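Local coordinates for protein HI0065 (Haemophilus influenzae, PDB 1HTW) that is required for forming the threonylcarbamoyl group on adenosine 37 of tRNAs that read codons starting with adenine, and binds ATP and magnesium, at residues G45-T50 against I81-L86. Numbering follows the deposited sequence.
Sequences GKTTLT and IYHFDL. With MG (magnesium ion), chain D; ADP (adenosine-5'-diphosphate), chain H.
T50, in the first turns of the helix that follows the P-loop, packs against H83 of strand 79-85. T50 CB lies 4.1 Å from H83 NE2. From there the side chain forks. T50 CG2, anti to the backbone N, sits over the middle of the imidazole, 3.6 Å from the H83 ring centroid and 2° off its normal, a CH-pi contact. With chi1 at -67°, T50 OG1 stays beside the backbone N and gives K46 O a hydrogen bond of 3.0 Å. It arrives from above the carbonyl plane, 38° out of it. That oxygen also accepts from T50 N. T50 OG1 is 3.8 Å from H83 NE2, too far for a hydrogen bond. At the ring edge, T47 OG1 lies 4.3 Å from H83 CE1. T47 OG1 binds magnesium at 2.1 Å, beside ADP O1B, three waters and E113. One of these waters donates to D85 OD2 at 2.6 Å, so the strand reaches the metal through its second shell. G45 N, K46 N and K46 NZ of the Walker A motif all bond ADP O2B. H83 NE2 hydrogen-bonds E113 OE2, while E113 OE1 binds magnesium. The packed imidazole therefore probably helps orient that carboxylate for the metal.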
ATOM      1  N   GLY A  45       6.825   8.121   5.862  1.00 14.64           N
ATOM      2  CA  GLY A  45       5.500   8.578   5.401  1.00 16.31           C
ATOM      3  C   GLY A  45       4.677   7.352   4.875  1.00 13.21           C
ATOM      4  O   GLY A  45       3.740   7.698   4.110  1.00 16.99           O
ATOM      5  N   LYS A  46       4.995   6.159   5.223  1.00 15.86           N
ATOM      6  CA  LYS A  46       4.256   4.972   4.657  1.00 18.08           C
ATOM      7  C   LYS A  46       2.806   5.036   5.123  1.00 19.44           C
ATOM      8  O   LYS A  46       1.858   4.980   4.316  1.00 16.33           O
ATOM      9  CB  LYS A  46       4.885   3.650   5.049  1.00 17.19           C
ATOM     10  CG  LYS A  46       6.341   3.402   4.689  1.00 15.82           C
ATOM     11  CD  LYS A  46       6.940   2.129   5.237  1.00 17.31           C
ATOM     12  CE  LYS A  46       7.119   2.097   6.742  1.00 26.71           C
ATOM     13  NZ  LYS A  46       8.080   3.176   7.241  1.00 19.87           N
ATOM     14  N   THR A  47       2.611   5.248   6.428  1.00 15.37           N
ATOM     15  CA  THR A  47       1.246   5.433   6.971  1.00 18.81           C
ATOM     16  C   THR A  47       0.572   6.647   6.535  1.00 17.92           C
ATOM     17  O   THR A  47      -0.684   6.681   6.271  1.00 16.08           O
ATOM     18  CB  THR A  47       1.336   5.213   8.505  1.00 15.23           C
ATOM     19  OG1 THR A  47       1.776   3.928   8.777  1.00 17.37           O
ATOM     20  CG2 THR A  47      -0.065   5.465   9.100  1.00 24.55           C
ATOM     21  N   THR A  48       1.235   7.820   6.297  1.00 15.86           N
ATOM     22  CA  THR A  48       0.602   9.004   5.770  1.00 13.25           C
ATOM     23  C   THR A  48       0.138   8.821   4.285  1.00 13.81           C
ATOM     24  O   THR A  48      -0.928   9.288   3.962  1.00 16.51           O
ATOM     25  CB  THR A  48       1.565  10.208   5.760  1.00 15.62           C
ATOM     26  OG1 THR A  48       1.783  10.430   7.220  1.00 20.45           O
ATOM     27  CG2 THR A  48       0.968  11.429   5.170  1.00 18.27           C
ATOM     28  N   LEU A  49       0.971   8.077   3.570  1.00 14.58           N
ATOM     29  CA  LEU A  49       0.538   7.790   2.159  1.00 13.40           C
ATOM     30  C   LEU A  49      -0.707   6.838   2.203  1.00 11.56           C
ATOM     31  O   LEU A  49      -1.607   7.215   1.449  1.00 14.22           O
ATOM     32  CB  LEU A  49       1.673   6.991   1.469  1.00 15.83           C
ATOM     33  CG  LEU A  49       1.296   6.455   0.073  1.00 14.55           C
ATOM     34  CD1 LEU A  49       0.735   7.538  -0.821  1.00 20.00           C
ATOM     35  CD2 LEU A  49       2.511   5.780  -0.590  1.00 19.54           C
ATOM     36  N   THR A  50      -0.645   5.892   3.049  1.00 15.74           N
ATOM     37  CA  THR A  50      -1.843   4.988   3.214  1.00 17.56           C
ATOM     38  C   THR A  50      -3.060   5.820   3.581  1.00 18.63           C
ATOM     39  O   THR A  50      -4.166   5.606   3.063  1.00 14.42           O
ATOM     40  CB  THR A  50      -1.553   4.019   4.337  1.00 15.57           C
ATOM     41  OG1 THR A  50      -0.483   3.137   3.922  1.00 19.29           O
ATOM     42  CG2 THR A  50      -2.790   3.091   4.578  1.00 17.78           C
ATOM     43  N   ILE A  81     -10.186  -3.118   1.568  1.00 17.06           N
ATOM     44  CA  ILE A  81      -8.786  -2.684   1.515  1.00 16.97           C
ATOM     45  C   ILE A  81      -8.151  -3.046   2.856  1.00 15.84           C
ATOM     46  O   ILE A  81      -8.775  -2.739   3.870  1.00 19.70           O
ATOM     47  CB  ILE A  81      -8.665  -1.205   1.199  1.00 20.86           C
ATOM     48  CG1 ILE A  81      -9.306  -0.967  -0.210  1.00 18.83           C
ATOM     49  CG2 ILE A  81      -7.168  -0.804   1.112  1.00 21.22           C
ATOM     50  CD1 ILE A  81      -9.656   0.426  -0.514  1.00 28.57           C
ATOM     51  N   TYR A  82      -7.021  -3.682   2.794  1.00 13.85           N
ATOM     52  CA  TYR A  82      -6.367  -4.173   4.009  1.00 17.34           C
ATOM     53  C   TYR A  82      -5.010  -3.465   4.214  1.00 20.92           C
ATOM     54  O   TYR A  82      -4.260  -3.370   3.280  1.00 18.25           O
ATOM     55  CB  TYR A  82      -6.128  -5.675   3.940  1.00 14.33           C
ATOM     56  CG  TYR A  82      -7.472  -6.388   3.895  1.00 18.11           C
ATOM     57  CD1 TYR A  82      -8.206  -6.634   5.015  1.00 22.78           C
ATOM     58  CD2 TYR A  82      -7.992  -6.708   2.630  1.00 27.67           C
ATOM     59  CE1 TYR A  82      -9.454  -7.260   4.929  1.00 26.60           C
ATOM     60  CE2 TYR A  82      -9.275  -7.264   2.549  1.00 23.56           C
ATOM     61  CZ  TYR A  82      -9.970  -7.533   3.684  1.00 30.14           C
ATOM     62  OH  TYR A  82     -11.202  -8.193   3.574  1.00 29.49           O
ATOM     63  N   HIS A  83      -4.908  -2.840   5.384  1.00 16.98           N
ATOM     64  CA  HIS A  83      -3.630  -2.122   5.695  1.00 17.11           C
ATOM     65  C   HIS A  83      -2.908  -3.015   6.687  1.00 17.47           C
ATOM     66  O   HIS A  83      -3.413  -3.417   7.747  1.00 18.42           O
ATOM     67  CB  HIS A  83      -3.997  -0.769   6.340  1.00 15.65           C
ATOM     68  CG  HIS A  83      -2.764   0.018   6.751  1.00 16.35           C
ATOM     69  ND1 HIS A  83      -2.836   0.975   7.724  1.00 20.49           N
ATOM     70  CD2 HIS A  83      -1.505  -0.021   6.279  1.00 23.08           C
ATOM     71  CE1 HIS A  83      -1.621   1.517   7.884  1.00 19.54           C
ATOM     72  NE2 HIS A  83      -0.794   0.967   6.994  1.00 19.19           N
ATOM     73  N   PHE A  84      -1.677  -3.388   6.310  1.00 17.05           N
ATOM     74  CA  PHE A  84      -0.855  -4.240   7.192  1.00 17.67           C
ATOM     75  C   PHE A  84       0.371  -3.483   7.686  1.00 25.30           C
ATOM     76  O   PHE A  84       0.937  -2.717   6.918  1.00 22.04           O
ATOM     77  CB  PHE A  84      -0.331  -5.439   6.386  1.00 17.65           C
ATOM     78  CG  PHE A  84      -1.388  -6.452   6.017  1.00 18.73           C
ATOM     79  CD1 PHE A  84      -2.139  -6.235   4.860  1.00 25.54           C
ATOM     80  CD2 PHE A  84      -1.472  -7.660   6.688  1.00 22.22           C
ATOM     81  CE1 PHE A  84      -3.079  -7.180   4.463  1.00 27.53           C
ATOM     82  CE2 PHE A  84      -2.440  -8.586   6.302  1.00 22.24           C
ATOM     83  CZ  PHE A  84      -3.222  -8.329   5.212  1.00 24.71           C
ATOM     84  N   ASP A  85       0.661  -3.622   8.987  1.00 20.14           N
ATOM     85  CA  ASP A  85       1.977  -3.184   9.502  1.00 19.43           C
ATOM     86  C   ASP A  85       2.545  -4.425  10.206  1.00 24.95           C
ATOM     87  O   ASP A  85       1.991  -4.811  11.249  1.00 25.23           O
ATOM     88  CB  ASP A  85       1.915  -2.046  10.510  1.00 24.38           C
ATOM     89  CG  ASP A  85       3.404  -1.681  10.873  1.00 24.75           C
ATOM     90  OD1 ASP A  85       4.243  -2.569  10.688  1.00 30.51           O
ATOM     91  OD2 ASP A  85       3.641  -0.535  11.222  1.00 43.06           O
ATOM     92  N   LEU A  86       3.503  -5.065   9.600  1.00 21.49           N
ATOM     93  CA  LEU A  86       4.021  -6.344   9.958  1.00 21.30           C
ATOM     94  C   LEU A  86       5.236  -6.271  10.900  1.00 22.03           C
ATOM     95  O   LEU A  86       5.868  -7.297  11.111  1.00 25.96           O
ATOM     96  CB  LEU A  86       4.352  -7.265   8.807  1.00 23.82           C
ATOM     97  CG  LEU A  86       3.242  -7.603   7.797  1.00 23.71           C
ATOM     98  CD1 LEU A  86       3.701  -8.583   6.748  1.00 29.50           C
ATOM     99  CD2 LEU A  86       2.002  -8.109   8.533  1.00 29.96           C
TER
HETATM  100 MG    MG D 561       3.707   3.444   9.423  1.00 22.59          MG
HETATM  101  PB  ADP H 560       5.949   5.714   8.490  1.00 19.45           P
HETATM  102  O1B ADP H 560       4.644   4.911   8.444  1.00 18.98           O
HETATM  103  O2B ADP H 560       6.803   5.485   7.316  1.00 20.16           O
HETATM  104  O3B ADP H 560       6.677   5.336   9.851  1.00 26.45           O
HETATM  105  PA  ADP H 560       4.320   8.026   9.127  1.00 20.91           P
HETATM  106  O1A ADP H 560       3.695   7.461  10.362  1.00 25.00           O
HETATM  107  O2A ADP H 560       3.396   8.291   8.004  1.00 19.97           O
HETATM  108  O3A ADP H 560       5.588   7.195   8.676  1.00 15.72           O
HETATM  109  O5' ADP H 560       4.983   9.421   9.561  1.00 24.82           O
HETATM  110  C5' ADP H 560       5.312  10.463   8.679  1.00 15.63           C
HETATM  111  C4' ADP H 560       5.523  11.742   9.534  1.00 24.85           C
HETATM  112  O4' ADP H 560       6.180  12.725   8.738  1.00 24.46           O
HETATM  113  C3' ADP H 560       4.227  12.342  10.034  1.00 27.78           C
HETATM  114  O3' ADP H 560       4.383  12.818  11.408  1.00 31.52           O
HETATM  115  C2' ADP H 560       3.985  13.418   8.994  1.00 24.74           C
HETATM  116  O2' ADP H 560       3.116  14.454   9.407  1.00 31.93           O
HETATM  117  C1' ADP H 560       5.416  13.868   8.623  1.00 21.52           C
HETATM  118  N9  ADP H 560       5.521  14.392   7.284  1.00 33.39           N
HETATM  119  C8  ADP H 560       6.096  15.576   6.919  1.00 33.51           C
HETATM  120  N7  ADP H 560       6.182  15.829   5.658  1.00 32.82           N
HETATM  121  C5  ADP H 560       5.620  14.758   5.117  1.00 28.71           C
HETATM  122  C6  ADP H 560       5.505  14.478   3.777  1.00 23.30           C
HETATM  123  N6  ADP H 560       5.947  15.242   2.788  1.00 19.99           N
HETATM  124  N1  ADP H 560       4.999  13.244   3.498  1.00 20.27           N
HETATM  125  C2  ADP H 560       4.631  12.417   4.490  1.00 19.75           C
HETATM  126  N3  ADP H 560       4.748  12.579   5.825  1.00 23.88           N
HETATM  127  C4  ADP H 560       5.229  13.827   6.041  1.00 25.84           C
HETATM  128  O   HOH W   1       2.797   1.862  10.781  1.00 27.95           O
HETATM  129  O   HOH W   2       5.622   2.914  10.183  1.00 23.47           O
HETATM  130  O   HOH W   3       3.393   4.779  11.133  1.00 24.39           O